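Local coordinates for hypothetical protein CG14615-PA (Drosophila melanogaster, PDB 1SQH) that is of uncharacterised function but probably transfers acyl groups to glycine, with two halves related to acetyltransferases, at residues A[151-157]-A[268-274]; A[249-254]-A[282-286]; A[228-234]-A[260-264]; A[31-35]-A[289-293]; A[132-136]-A[294-298]. All blocks are in the same frame, centred on the assembly; numbering follows the deposited sequence.

Contact 1. Residues A[151-157]-A[268-274]; sequences QCFGMVL and LTAWIVA
F153 and I272 form a hydrogen-bonded pair of an antiparallel ladder, with F153 N 2.8 Å from I272 O, and the return bond from I272 N to F153 O lies in the carbonyl plane. M155 with A270 and L157 with L268 repeat the reciprocal pattern, and beyond the strand end A274 N donates to Q151 O (2.9 Å). Between these pairs T269 CA comes within 3.0 Å of M155 O as a CA-H...O contact.

Aromatic contacts lie on both faces of the sheet. The W271 indole folds back over its partner strand, and G154 CA sits over the six-membered ring, 3.9 Å from the W271 centroid; a beta carbon at G154 would be tight against W271 CH2. F153 offers a ring face to A274 CB, 3.9 Å from the F153 ring centroid, offset toward the rim, and also makes a cation-pi pair with K290. With an alanine here, the A274 methyl would probably lose the surface it rests on and the K290 ammonium its aromatic mate.

Strand 147-157 lies between 268-273 and 289-299, so the last strand of the N-terminal half pairs with what is probably the fifth GNAT strand of the C-terminal half. The topology is consistent with two GNAT-like units that exchange their last strands.

Among aliphatic contacts, M155, a selenomethionine, crosses I272 at about a right angle. M155 CE presses tightly on I272 CG1 (3.3 Å), which a chi1 of 66° places between the backbone N and carbonyl carbon. V156 and T269 lie side by side, CG2 to CG2 at 4.0 Å.

Contact 2. Residues A[249-254]-A[282-286]; sequences GGLLAA and LLKRI
The backbone bond from A254 N to G250 O, 3.0 Å long, is the shortest polar link here, and I286 lies against both of its ends. I286 CD1 is 3.4 Å from A254 N and 3.7 Å from G250 O, a methyl resting on the flank of the neighbouring helix. The two helices, 248-263 and 277-286, are consistent with the third and fourth helices of the C-terminal GNAT-like half; strand 268-273 joins them in the chain. Their short axes cross at -51°, 9.7 Å apart at the closest approach, and the side-chain contacts are all apolar.

A253 is the residue of helix 248-263 that faces the partner most directly. Its CB meets three side chains: I286 CD1 at a tight 3.5 Å, L282 CD1 at 3.7 Å, and the more distant L283 CD2. I286 can reach this far because its CG1 lies anti to the carbonyl carbon and chi2 is extended (170°), carrying CD1 straight across the gap. L283 approaches with its branch end only and also packs on L234, as does A253, so L234 of strand 234-239 packs against both helices.

Toward the N-terminal end the helices lie closest at G250 and L282, whose CA atoms are 5.7 Å apart. L282 takes an uncommon first torsion for a helical leucine, chi1 69°, with CG held between the backbone N and the carbonyl carbon. This folds the branch over the glycines, where L282 CD1 stands 4.0 Å from G249 O.

Contact 3. Residues A[228-234]-A[260-264]; sequences QNDFSGL and IARGE
I260 points its extended arm from the last turn of helix 248-263 into the loop between strands 222-228 and 234-239, crossing the side chains of Q228 and L234 at an oblique angle. CD1 is the atom that does the touching. With CG1 anti to the carbonyl carbon and chi2 at 179°, I260 CD1 lies 3.5 Å from S232 O, 3.7 Å from Q228 CG and 4.0 Å from L234 CD1. An alanine at I260 removes CD1 and would probably open a gap between Q228, L234 and the S232 carbonyl.

Q228 and E264 reach toward one another from opposite directions, both chains extended beyond CG. Their flat ends are turned almost perpendicular, the amide and carboxylate planes 81° apart. The E264 carboxylate is anchored by a salt bridge to K44 and a hydrogen bond with Y40, which probably favour its charged form. S232 OG is bound by N41 and K44 of the same helix, 34-51.

The loop that receives I260 has its own lock. N229 OD1 accepts from F231 N (2.9 Å), making an Asx turn, and from G233 N (2.7 Å). The two donors come from opposite faces of the amide plane, so the N229 side chain is fixed within the loop. N229 N also donates to G233 O, closing the turn between the strands.

In this C-terminal, GNAT-like half, helix 248-263 thus packs over the hairpin loop, helix 34-51 of the N-terminal half lies against the S232 side, and L268 of strand 268-273 touches both I260 and L234.

Contact 4. Residues A[31-35]-A[289-293]; sequences IRNFH and QKDLV
The F34 ring and, two residues earlier, the R32 guanidinium both meet strand 289-299. D291 OD1 lies at the edge of the F34 ring, near its plane, while L292 CD2 approaches obliquely, 3.7 Å from F34 CD2, as the two side chains slide past each other in opposite directions. Near the plane of the guanidinium, also at its edge, stand Q289 NE2 and D291 OD2.

R32 and D291 form a long salt bridge, NH1 to OD2 at 3.4 Å, with the guanidinium and carboxylate planes 49° apart. The carboxylate serves twice: a water donates to D291 OD1 (2.8 Å) and to R32 O (3.0 Å), tying backbone and side chain of R32 to one aspartate. D291 presents its carboxylate from a chi1 of 58°, CG lying between the backbone N and the carbonyl carbon.

N33 is the N-cap of helix 34-51; its OD1 takes a weak bond from H35 N and a hydrogen bond from Y36 N.

The strand side is a classic beta bulge, D291 and L292 both facing G154 of strand 147-157. F34 packs on V156 and T269 and meets the W271 ring of strand 268-273, joining helix 34-51 to the eight-stranded sheet.

Contact 5. Residues A[132-136]-A[294-298]; sequences CNRVK and NEWIK
K136 leaves its helix with CG anti to the carbonyl carbon (chi1 -65°) and then runs fully extended, which carries NZ across to E295, itself extended beyond CG; the two side chains cross at about a right angle. They join helix 129-141 to strand 289-299 in a helix-on-sheet layer of the N-terminal GNAT-like half. That helix links strands 123-128 and 147-157, and strand 289-299 is inserted between the two, a topology consistent with a strand exchanged from the C-terminal half. The short axes of helix and strand run nearly parallel, 13° apart.

The salt bridge is short, K136 NZ to E295 OE1 2.8 Å, and the lysine sits on the syn lone pair of OE1, the one facing OE2. That second oxygen, OE2, has a partner of its own in Q151 NE2, so both ends of the buried carboxylate are engaged. The lysine would probably help to keep E295 ionised despite its burial.

C132 packs on the same glutamate. C132 SG lies against the aliphatic start of E295, 3.5 Å from CB, and against the carboxylate carbon CD at 3.6 Å, so the sulfur lies along the glutamate from CB to the carboxylate.

Two residues further along the strand, I297 points at the helix from the same face of the sheet. It meets V135 tip to tip, I297 CD1 to V135 CG1 at 3.7 Å. The same methyl touches the lysine chain where they cross, and I297 CD1 is 3.6 Å from K136 CE.

Contact 1 is the meeting ground of the set. Contacts 4 and 5 share strand 289-299, which pairs with strand 147-157 through V156 N to Q289 O at 2.7 Å and C152 N to N294 O at 2.8 Å. Contacts 2 and 3 share helix 248-263 and meet contact 1 from its other strand: A270 CB touches L283 CD1 at 3.8 Å, and T269 O lies 2.7 Å from L234 N. Contacts 3 and 4 touch where F231 CE2 meets F34 O, 3.2 Å apart. Contact 2 lies in the C-terminal region, whereas contact 5 joins helix 129-141 to a strand of that region; their centres are about 29 Å apart and nearest atoms about 13 Å.

Contact 1. Residues A[151-157]-A[268-274]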
# COMPACT_ATOMS: atom_id res chain seq x y z
N GLN A 151 -11.74 5.62 6.62
CA GLN A 151 -10.57 6.27 7.19
C GLN A 151 -9.51 5.26 7.63
O GLN A 151 -9.80 4.25 8.28
CB GLN A 151 -10.98 7.12 8.38
CG GLN A 151 -12.01 8.19 8.03
CD GLN A 151 -11.59 9.58 8.48
OE1 GLN A 151 -11.23 9.81 9.64
NE2 GLN A 151 -11.64 10.53 7.55
N CYS A 152 -8.26 5.54 7.27
CA CYS A 152 -7.16 4.67 7.62
C CYS A 152 -6.07 5.44 8.35
O CYS A 152 -5.79 6.60 8.03
CB CYS A 152 -6.59 4.03 6.35
SG CYS A 152 -7.82 3.10 5.41
N PHE A 153 -5.47 4.81 9.36
CA PHE A 153 -4.40 5.46 10.10
C PHE A 153 -3.07 5.00 9.52
O PHE A 153 -2.86 3.81 9.28
CB PHE A 153 -4.41 5.10 11.60
CG PHE A 153 -5.62 5.60 12.36
CD1 PHE A 153 -6.33 6.72 11.92
CD2 PHE A 153 -6.03 4.96 13.53
CE1 PHE A 153 -7.43 7.20 12.65
CE2 PHE A 153 -7.12 5.43 14.27
CZ PHE A 153 -7.82 6.56 13.82
N GLY A 154 -2.18 5.97 9.28
CA GLY A 154 -0.86 5.65 8.79
C GLY A 154 0.04 5.55 10.02
O GLY A 154 0.43 6.58 10.58
N MSE A 155 0.35 4.32 10.45
CA MSE A 155 1.20 4.11 11.63
C MSE A 155 2.67 4.06 11.21
O MSE A 155 3.01 3.43 10.21
CB MSE A 155 0.83 2.80 12.34
CG MSE A 155 0.40 3.00 13.81
SE MSE A 155 -1.30 3.93 13.84
CE MSE A 155 -2.05 2.97 12.33
N VAL A 156 3.53 4.73 11.98
CA VAL A 156 4.96 4.82 11.65
C VAL A 156 5.93 4.41 12.76
O VAL A 156 5.75 4.74 13.94
CB VAL A 156 5.33 6.27 11.21
CG1 VAL A 156 6.81 6.37 10.85
CG2 VAL A 156 4.48 6.69 10.02
N LEU A 157 6.97 3.68 12.36
CA LEU A 157 8.01 3.22 13.28
C LEU A 157 9.35 3.47 12.59
O LEU A 157 9.56 3.02 11.46
CB LEU A 157 7.84 1.73 13.57
CG LEU A 157 8.87 1.10 14.52
CD1 LEU A 157 8.63 1.54 15.97
CD2 LEU A 157 8.74 -0.42 14.40
N LEU A 268 9.40 1.74 8.88
CA LEU A 268 8.37 0.72 8.84
C LEU A 268 7.04 1.46 9.02
O LEU A 268 6.97 2.45 9.75
CB LEU A 268 8.57 -0.28 9.98
CG LEU A 268 9.39 -1.53 9.66
CD1 LEU A 268 8.61 -2.37 8.67
CD2 LEU A 268 10.78 -1.16 9.10
N THR A 269 5.99 0.99 8.35
CA THR A 269 4.69 1.64 8.51
C THR A 269 3.61 0.60 8.31
O THR A 269 3.90 -0.55 7.97
CB THR A 269 4.44 2.75 7.46
OG1 THR A 269 4.40 2.16 6.15
CG2 THR A 269 5.54 3.81 7.50
N ALA A 270 2.37 1.00 8.54
CA ALA A 270 1.23 0.11 8.35
C ALA A 270 -0.03 0.94 8.19
O ALA A 270 -0.21 1.95 8.88
CB ALA A 270 1.08 -0.84 9.53
N TRP A 271 -0.88 0.51 7.27
CA TRP A 271 -2.15 1.17 7.03
C TRP A 271 -3.25 0.32 7.66
O TRP A 271 -3.43 -0.84 7.29
CB TRP A 271 -2.41 1.28 5.53
CG TRP A 271 -1.74 2.45 4.87
CD1 TRP A 271 -0.79 2.41 3.89
CD2 TRP A 271 -2.02 3.83 5.10
NE1 TRP A 271 -0.47 3.69 3.48
CE2 TRP A 271 -1.22 4.58 4.22
CE3 TRP A 271 -2.89 4.51 5.97
CZ2 TRP A 271 -1.25 5.98 4.17
CZ3 TRP A 271 -2.92 5.90 5.93
CH2 TRP A 271 -2.11 6.62 5.04
N ILE A 272 -3.97 0.87 8.63
CA ILE A 272 -5.04 0.12 9.27
C ILE A 272 -6.32 0.93 9.32
O ILE A 272 -6.28 2.17 9.41
CB ILE A 272 -4.68 -0.29 10.73
CG1 ILE A 272 -4.56 0.95 11.61
CG2 ILE A 272 -3.39 -1.10 10.75
CD1 ILE A 272 -4.49 0.64 13.12
N VAL A 273 -7.45 0.24 9.25
CA VAL A 273 -8.76 0.87 9.31
C VAL A 273 -8.87 1.53 10.68
O VAL A 273 -8.47 0.94 11.68
CB VAL A 273 -9.88 -0.17 9.14
CG1 VAL A 273 -11.23 0.47 9.40
CG2 VAL A 273 -9.84 -0.71 7.72
N ALA A 274 -9.40 2.74 10.72
CA ALA A 274 -9.50 3.50 11.97
C ALA A 274 -10.21 2.78 13.11
O ALA A 274 -9.97 3.06 14.28
CB ALA A 274 -10.17 4.86 11.71

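Contact 2. Residues A[249-254]-A[282-286]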
# COMPACT_ATOMS: atom_id res chain seq x y z
N GLY A 249 -0.54 -12.37 16.86
CA GLY A 249 -0.70 -11.14 16.10
C GLY A 249 0.44 -10.18 16.36
O GLY A 249 1.01 -9.63 15.42
N GLY A 250 0.77 -10.00 17.63
CA GLY A 250 1.86 -9.11 17.99
C GLY A 250 3.21 -9.69 17.59
O GLY A 250 4.15 -8.95 17.28
N LEU A 251 3.30 -11.01 17.59
CA LEU A 251 4.54 -11.68 17.22
C LEU A 251 4.83 -11.44 15.74
O LEU A 251 5.95 -11.08 15.37
CB LEU A 251 4.46 -13.18 17.53
CG LEU A 251 5.77 -13.96 17.42
CD1 LEU A 251 5.73 -15.18 18.32
CD2 LEU A 251 6.03 -14.35 15.99
N LEU A 252 3.83 -11.65 14.89
CA LEU A 252 4.03 -11.44 13.46
C LEU A 252 4.49 -10.02 13.21
O LEU A 252 5.52 -9.79 12.56
CB LEU A 252 2.73 -11.69 12.66
CG LEU A 252 2.39 -13.10 12.14
CD1 LEU A 252 3.63 -13.75 11.54
CD2 LEU A 252 1.86 -13.95 13.24
N ALA A 253 3.75 -9.05 13.73
CA ALA A 253 4.11 -7.65 13.52
C ALA A 253 5.53 -7.32 13.97
O ALA A 253 6.24 -6.56 13.30
CB ALA A 253 3.11 -6.73 14.21
N ALA A 254 5.95 -7.85 15.10
CA ALA A 254 7.30 -7.55 15.59
C ALA A 254 8.33 -8.18 14.66
O ALA A 254 9.27 -7.50 14.21
CB ALA A 254 7.47 -8.07 17.03
N LEU A 282 -1.76 -3.24 19.15
CA LEU A 282 -0.56 -4.09 19.10
C LEU A 282 0.57 -3.40 18.35
O LEU A 282 1.74 -3.63 18.62
CB LEU A 282 -0.86 -5.46 18.49
CG LEU A 282 -1.21 -5.68 17.01
CD1 LEU A 282 0.08 -5.80 16.17
CD2 LEU A 282 -2.01 -6.97 16.87
N LEU A 283 0.22 -2.54 17.40
CA LEU A 283 1.27 -1.84 16.66
C LEU A 283 1.88 -0.79 17.56
O LEU A 283 3.08 -0.52 17.53
CB LEU A 283 0.72 -1.18 15.40
CG LEU A 283 0.46 -2.12 14.23
CD1 LEU A 283 -0.20 -1.34 13.11
CD2 LEU A 283 1.76 -2.75 13.77
N LYS A 284 1.03 -0.20 18.39
CA LYS A 284 1.47 0.83 19.31
C LYS A 284 2.42 0.23 20.35
O LYS A 284 3.41 0.86 20.69
CB LYS A 284 0.25 1.43 20.01
CG LYS A 284 0.36 2.90 20.26
CD LYS A 284 -0.97 3.42 20.79
CE LYS A 284 -1.10 4.92 20.63
NZ LYS A 284 -2.47 5.34 21.05
N ARG A 285 2.11 -0.97 20.82
CA ARG A 285 2.92 -1.65 21.83
C ARG A 285 4.33 -1.94 21.30
O ARG A 285 5.31 -1.95 22.06
CB ARG A 285 2.25 -2.96 22.26
CG ARG A 285 2.89 -3.64 23.46
CD ARG A 285 2.21 -4.97 23.78
NE ARG A 285 2.66 -5.52 25.06
CZ ARG A 285 3.80 -6.19 25.24
NH1 ARG A 285 4.62 -6.41 24.23
NH2 ARG A 285 4.13 -6.62 26.45
N ILE A 286 4.43 -2.17 20.00
CA ILE A 286 5.72 -2.44 19.39
C ILE A 286 6.50 -1.13 19.25
O ILE A 286 7.73 -1.13 19.18
CB ILE A 286 5.55 -3.10 18.00
CG1 ILE A 286 5.10 -4.55 18.20
CG2 ILE A 286 6.84 -3.01 17.20
CD1 ILE A 286 4.66 -5.26 16.94

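Contact 3. Residues A[228-234]-A[260-264]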
# COMPACT_ATOMS: atom_id res chain seq x y z
N GLN A 228 4.50 -8.02 3.57
CA GLN A 228 5.18 -6.74 3.43
C GLN A 228 4.19 -6.11 2.46
O GLN A 228 3.65 -6.81 1.61
CB GLN A 228 6.54 -6.88 2.73
CG GLN A 228 7.27 -5.54 2.63
CD GLN A 228 8.72 -5.69 2.20
OE1 GLN A 228 9.54 -4.80 2.44
NE2 GLN A 228 9.03 -6.79 1.55
N ASN A 229 3.93 -4.81 2.56
CA ASN A 229 2.93 -4.21 1.67
C ASN A 229 3.47 -3.33 0.55
O ASN A 229 4.67 -3.29 0.30
CB ASN A 229 1.89 -3.45 2.50
CG ASN A 229 2.44 -2.17 3.10
OD1 ASN A 229 3.62 -1.85 2.96
ND2 ASN A 229 1.57 -1.43 3.79
N ASP A 230 2.57 -2.61 -0.12
CA ASP A 230 2.97 -1.76 -1.23
C ASP A 230 3.62 -0.44 -0.80
O ASP A 230 3.80 0.48 -1.61
CB ASP A 230 1.80 -1.52 -2.20
CG ASP A 230 0.48 -1.18 -1.48
OD1 ASP A 230 0.41 -1.26 -0.24
OD2 ASP A 230 -0.49 -0.84 -2.19
N PHE A 231 3.97 -0.35 0.48
CA PHE A 231 4.65 0.81 1.03
C PHE A 231 5.90 0.28 1.73
O PHE A 231 6.55 0.99 2.51
CB PHE A 231 3.77 1.55 2.05
CG PHE A 231 2.67 2.38 1.43
CD1 PHE A 231 1.44 1.81 1.12
CD2 PHE A 231 2.89 3.73 1.13
CE1 PHE A 231 0.42 2.57 0.53
CE2 PHE A 231 1.89 4.50 0.53
CZ PHE A 231 0.65 3.93 0.23
N SER A 232 6.21 -0.99 1.45
CA SER A 232 7.36 -1.70 2.01
C SER A 232 7.24 -1.86 3.51
O SER A 232 8.21 -2.21 4.19
CB SER A 232 8.67 -0.97 1.68
OG SER A 232 8.92 -1.03 0.29
N GLY A 233 6.04 -1.61 4.02
CA GLY A 233 5.76 -1.74 5.43
C GLY A 233 4.96 -3.00 5.71
O GLY A 233 5.05 -3.97 4.95
N LEU A 234 4.18 -3.00 6.78
CA LEU A 234 3.38 -4.17 7.16
C LEU A 234 1.97 -4.12 6.60
O LEU A 234 1.38 -3.05 6.49
CB LEU A 234 3.28 -4.28 8.68
CG LEU A 234 4.34 -4.99 9.53
CD1 LEU A 234 5.73 -4.63 9.05
CD2 LEU A 234 4.14 -4.61 10.99
N ILE A 260 12.15 -6.68 7.95
CA ILE A 260 12.21 -5.68 6.90
C ILE A 260 13.32 -4.68 7.17
O ILE A 260 14.10 -4.37 6.29
CB ILE A 260 10.87 -4.90 6.76
CG1 ILE A 260 9.77 -5.84 6.24
CG2 ILE A 260 11.06 -3.71 5.80
CD1 ILE A 260 8.41 -5.17 6.08
N ALA A 261 13.37 -4.16 8.38
CA ALA A 261 14.38 -3.16 8.74
C ALA A 261 15.81 -3.66 8.61
O ALA A 261 16.72 -2.88 8.32
CB ALA A 261 14.13 -2.66 10.17
N ARG A 262 16.03 -4.95 8.81
CA ARG A 262 17.39 -5.45 8.72
C ARG A 262 17.75 -5.88 7.30
O ARG A 262 18.91 -6.15 7.01
CB ARG A 262 17.59 -6.60 9.70
CG ARG A 262 17.37 -6.17 11.13
CD ARG A 262 18.29 -6.92 12.05
NE ARG A 262 18.20 -6.47 13.44
CZ ARG A 262 18.98 -6.91 14.41
NH1 ARG A 262 19.92 -7.82 14.15
NH2 ARG A 262 18.84 -6.45 15.64
N GLY A 263 16.76 -5.91 6.43
CA GLY A 263 17.01 -6.29 5.05
C GLY A 263 17.06 -5.07 4.16
O GLY A 263 17.58 -5.13 3.05
N GLU A 264 16.51 -3.96 4.63
CA GLU A 264 16.53 -2.75 3.82
C GLU A 264 16.36 -1.55 4.73
O GLU A 264 15.82 -1.65 5.84
CB GLU A 264 15.43 -2.79 2.74
CG GLU A 264 14.00 -2.58 3.26
CD GLU A 264 12.93 -2.97 2.23
OE1 GLU A 264 12.36 -4.08 2.34
OE2 GLU A 264 12.66 -2.16 1.31

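Contact 4. Residues A[31-35]-A[289-293]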
# COMPACT_ATOMS: atom_id res chain seq x y z
N ILE A 31 12.20 10.71 5.04
CA ILE A 31 12.04 9.27 4.94
C ILE A 31 10.75 8.64 5.53
O ILE A 31 10.46 7.46 5.28
CB ILE A 31 13.29 8.61 5.59
CG1 ILE A 31 13.82 7.51 4.68
CG2 ILE A 31 12.98 8.11 6.99
CD1 ILE A 31 14.49 8.07 3.44
N ARG A 32 9.98 9.40 6.29
CA ARG A 32 8.76 8.86 6.91
C ARG A 32 7.49 9.14 6.12
O ARG A 32 6.42 8.66 6.46
CB ARG A 32 8.55 9.41 8.32
CG ARG A 32 9.52 8.94 9.37
CD ARG A 32 9.36 9.83 10.58
NE ARG A 32 9.87 9.24 11.81
CZ ARG A 32 9.12 9.01 12.88
NH1 ARG A 32 7.82 9.31 12.86
NH2 ARG A 32 9.66 8.49 13.97
N ASN A 33 7.63 9.95 5.08
CA ASN A 33 6.50 10.33 4.24
C ASN A 33 5.95 9.17 3.40
O ASN A 33 6.70 8.47 2.72
CB ASN A 33 6.93 11.50 3.37
CG ASN A 33 5.86 11.93 2.43
OD1 ASN A 33 5.75 11.41 1.31
ND2 ASN A 33 5.04 12.89 2.86
N PHE A 34 4.63 8.97 3.44
CA PHE A 34 4.01 7.88 2.71
C PHE A 34 4.07 7.92 1.18
O PHE A 34 4.04 6.87 0.53
CB PHE A 34 2.56 7.72 3.17
CG PHE A 34 2.43 7.00 4.48
CD1 PHE A 34 2.24 5.62 4.51
CD2 PHE A 34 2.53 7.70 5.68
CE1 PHE A 34 2.16 4.93 5.73
CE2 PHE A 34 2.45 7.02 6.90
CZ PHE A 34 2.26 5.64 6.92
N HIS A 35 4.16 9.11 0.60
CA HIS A 35 4.25 9.19 -0.84
C HIS A 35 5.67 8.81 -1.21
O HIS A 35 5.90 8.16 -2.24
CB HIS A 35 3.88 10.59 -1.33
CG HIS A 35 2.41 10.84 -1.28
ND1 HIS A 35 1.53 10.30 -2.20
CD2 HIS A 35 1.65 11.43 -0.33
CE1 HIS A 35 0.29 10.54 -1.81
NE2 HIS A 35 0.33 11.23 -0.68
N GLN A 289 3.64 4.73 15.88
CA GLN A 289 2.86 5.89 16.29
C GLN A 289 1.97 6.30 15.13
O GLN A 289 2.31 6.07 13.96
CB GLN A 289 3.76 7.07 16.69
CG GLN A 289 4.66 7.52 15.57
CD GLN A 289 5.46 8.76 15.92
OE1 GLN A 289 4.91 9.87 15.99
NE2 GLN A 289 6.76 8.59 16.15
N LYS A 290 0.83 6.90 15.45
CA LYS A 290 -0.12 7.36 14.45
C LYS A 290 0.25 8.77 13.99
O LYS A 290 0.03 9.73 14.72
CB LYS A 290 -1.52 7.37 15.06
CG LYS A 290 -2.57 8.13 14.27
CD LYS A 290 -3.87 8.22 15.08
CE LYS A 290 -4.95 9.02 14.36
NZ LYS A 290 -6.17 9.13 15.22
N ASP A 291 0.83 8.92 12.80
CA ASP A 291 1.12 10.28 12.41
C ASP A 291 0.48 10.73 11.11
O ASP A 291 0.86 11.76 10.55
CB ASP A 291 2.62 10.56 12.41
CG ASP A 291 3.38 9.65 11.51
OD1 ASP A 291 2.89 9.27 10.44
OD2 ASP A 291 4.57 9.25 11.84
N LEU A 292 -0.51 9.96 10.63
CA LEU A 292 -1.24 10.33 9.41
C LEU A 292 -2.63 9.68 9.35
O LEU A 292 -2.84 8.58 9.84
CB LEU A 292 -0.47 9.93 8.15
CG LEU A 292 -1.11 10.43 6.85
CD1 LEU A 292 -1.01 11.95 6.82
CD2 LEU A 292 -0.45 9.82 5.59
N VAL A 293 -3.57 10.40 8.74
CA VAL A 293 -4.92 9.89 8.55
C VAL A 293 -5.27 10.17 7.10
O VAL A 293 -5.22 11.32 6.65
CB VAL A 293 -5.95 10.59 9.45
CG1 VAL A 293 -7.35 10.08 9.13
CG2 VAL A 293 -5.61 10.36 10.92
O HOH W 1 4.42 10.05 8.25

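Contact 5. Residues A[132-136]-A[294-298]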
# COMPACT_ATOMS: atom_id res chain seq x y z
N CYS A 132 -10.11 14.89 -0.01
CA CYS A 132 -11.28 14.03 0.06
C CYS A 132 -12.63 14.59 -0.40
O CYS A 132 -13.27 14.02 -1.28
CB CYS A 132 -11.42 13.46 1.47
SG CYS A 132 -10.14 12.23 1.91
N ASN A 133 -13.06 15.71 0.18
CA ASN A 133 -14.35 16.29 -0.18
C ASN A 133 -14.43 16.66 -1.65
O ASN A 133 -15.34 16.24 -2.37
CB ASN A 133 -14.65 17.52 0.68
CG ASN A 133 -16.13 17.92 0.66
OD1 ASN A 133 -16.99 17.18 1.15
ND2 ASN A 133 -16.43 19.09 0.08
N ARG A 134 -13.46 17.44 -2.12
CA ARG A 134 -13.46 17.85 -3.50
C ARG A 134 -13.42 16.68 -4.47
O ARG A 134 -14.14 16.67 -5.46
CB ARG A 134 -12.30 18.80 -3.78
CG ARG A 134 -12.32 19.39 -5.17
CD ARG A 134 -11.34 20.54 -5.33
NE ARG A 134 -11.41 21.09 -6.68
CZ ARG A 134 -10.71 22.12 -7.12
NH1 ARG A 134 -9.86 22.75 -6.30
NH2 ARG A 134 -10.84 22.54 -8.37
N VAL A 135 -12.60 15.67 -4.19
CA VAL A 135 -12.52 14.53 -5.10
C VAL A 135 -13.83 13.75 -5.15
O VAL A 135 -14.16 13.14 -6.17
CB VAL A 135 -11.39 13.56 -4.72
CG1 VAL A 135 -11.82 12.68 -3.56
CG2 VAL A 135 -11.01 12.72 -5.93
N LYS A 136 -14.58 13.76 -4.05
CA LYS A 136 -15.84 13.04 -4.04
C LYS A 136 -16.87 13.79 -4.88
O LYS A 136 -17.70 13.18 -5.56
CB LYS A 136 -16.35 12.85 -2.60
CG LYS A 136 -15.43 11.96 -1.74
CD LYS A 136 -15.86 11.95 -0.28
CE LYS A 136 -14.83 11.25 0.61
NZ LYS A 136 -15.23 11.23 2.05
N ASN A 294 -5.59 9.12 6.36
CA ASN A 294 -5.93 9.23 4.95
C ASN A 294 -7.20 8.46 4.68
O ASN A 294 -7.63 7.66 5.51
CB ASN A 294 -4.81 8.64 4.09
CG ASN A 294 -3.79 9.67 3.66
OD1 ASN A 294 -3.65 10.74 4.27
ND2 ASN A 294 -3.04 9.35 2.60
N GLU A 295 -7.79 8.68 3.52
CA GLU A 295 -8.99 7.94 3.18
C GLU A 295 -8.75 7.07 1.95
O GLU A 295 -7.92 7.37 1.10
CB GLU A 295 -10.18 8.88 2.92
CG GLU A 295 -11.01 9.18 4.16
CD GLU A 295 -12.21 10.08 3.88
OE1 GLU A 295 -12.96 9.81 2.92
OE2 GLU A 295 -12.43 11.05 4.63
N TRP A 296 -9.45 5.94 1.92
CA TRP A 296 -9.41 5.03 0.79
C TRP A 296 -10.83 5.19 0.27
O TRP A 296 -11.80 4.85 0.96
CB TRP A 296 -9.16 3.61 1.26
CG TRP A 296 -7.80 3.09 0.87
CD1 TRP A 296 -7.53 2.16 -0.09
CD2 TRP A 296 -6.54 3.46 1.45
NE1 TRP A 296 -6.17 1.92 -0.15
CE2 TRP A 296 -5.54 2.71 0.78
CE3 TRP A 296 -6.15 4.36 2.46
CZ2 TRP A 296 -4.18 2.82 1.10
CZ3 TRP A 296 -4.79 4.47 2.77
CH2 TRP A 296 -3.82 3.70 2.09
N ILE A 297 -10.97 5.75 -0.92
CA ILE A 297 -12.30 5.98 -1.47
C ILE A 297 -12.64 5.04 -2.60
O ILE A 297 -12.12 5.18 -3.72
CB ILE A 297 -12.43 7.43 -1.96
CG1 ILE A 297 -12.01 8.39 -0.85
CG2 ILE A 297 -13.85 7.69 -2.39
CD1 ILE A 297 -12.08 9.87 -1.22
N LYS A 298 -13.49 4.06 -2.31
CA LYS A 298 -13.91 3.10 -3.32
C LYS A 298 -15.16 3.62 -4.02
O LYS A 298 -16.20 3.84 -3.39
CB LYS A 298 -14.20 1.75 -2.64
CG LYS A 298 -14.87 0.71 -3.52
CD LYS A 298 -14.05 0.35 -4.75
CE LYS A 298 -14.74 -0.77 -5.53
NZ LYS A 298 -14.15 -0.99 -6.88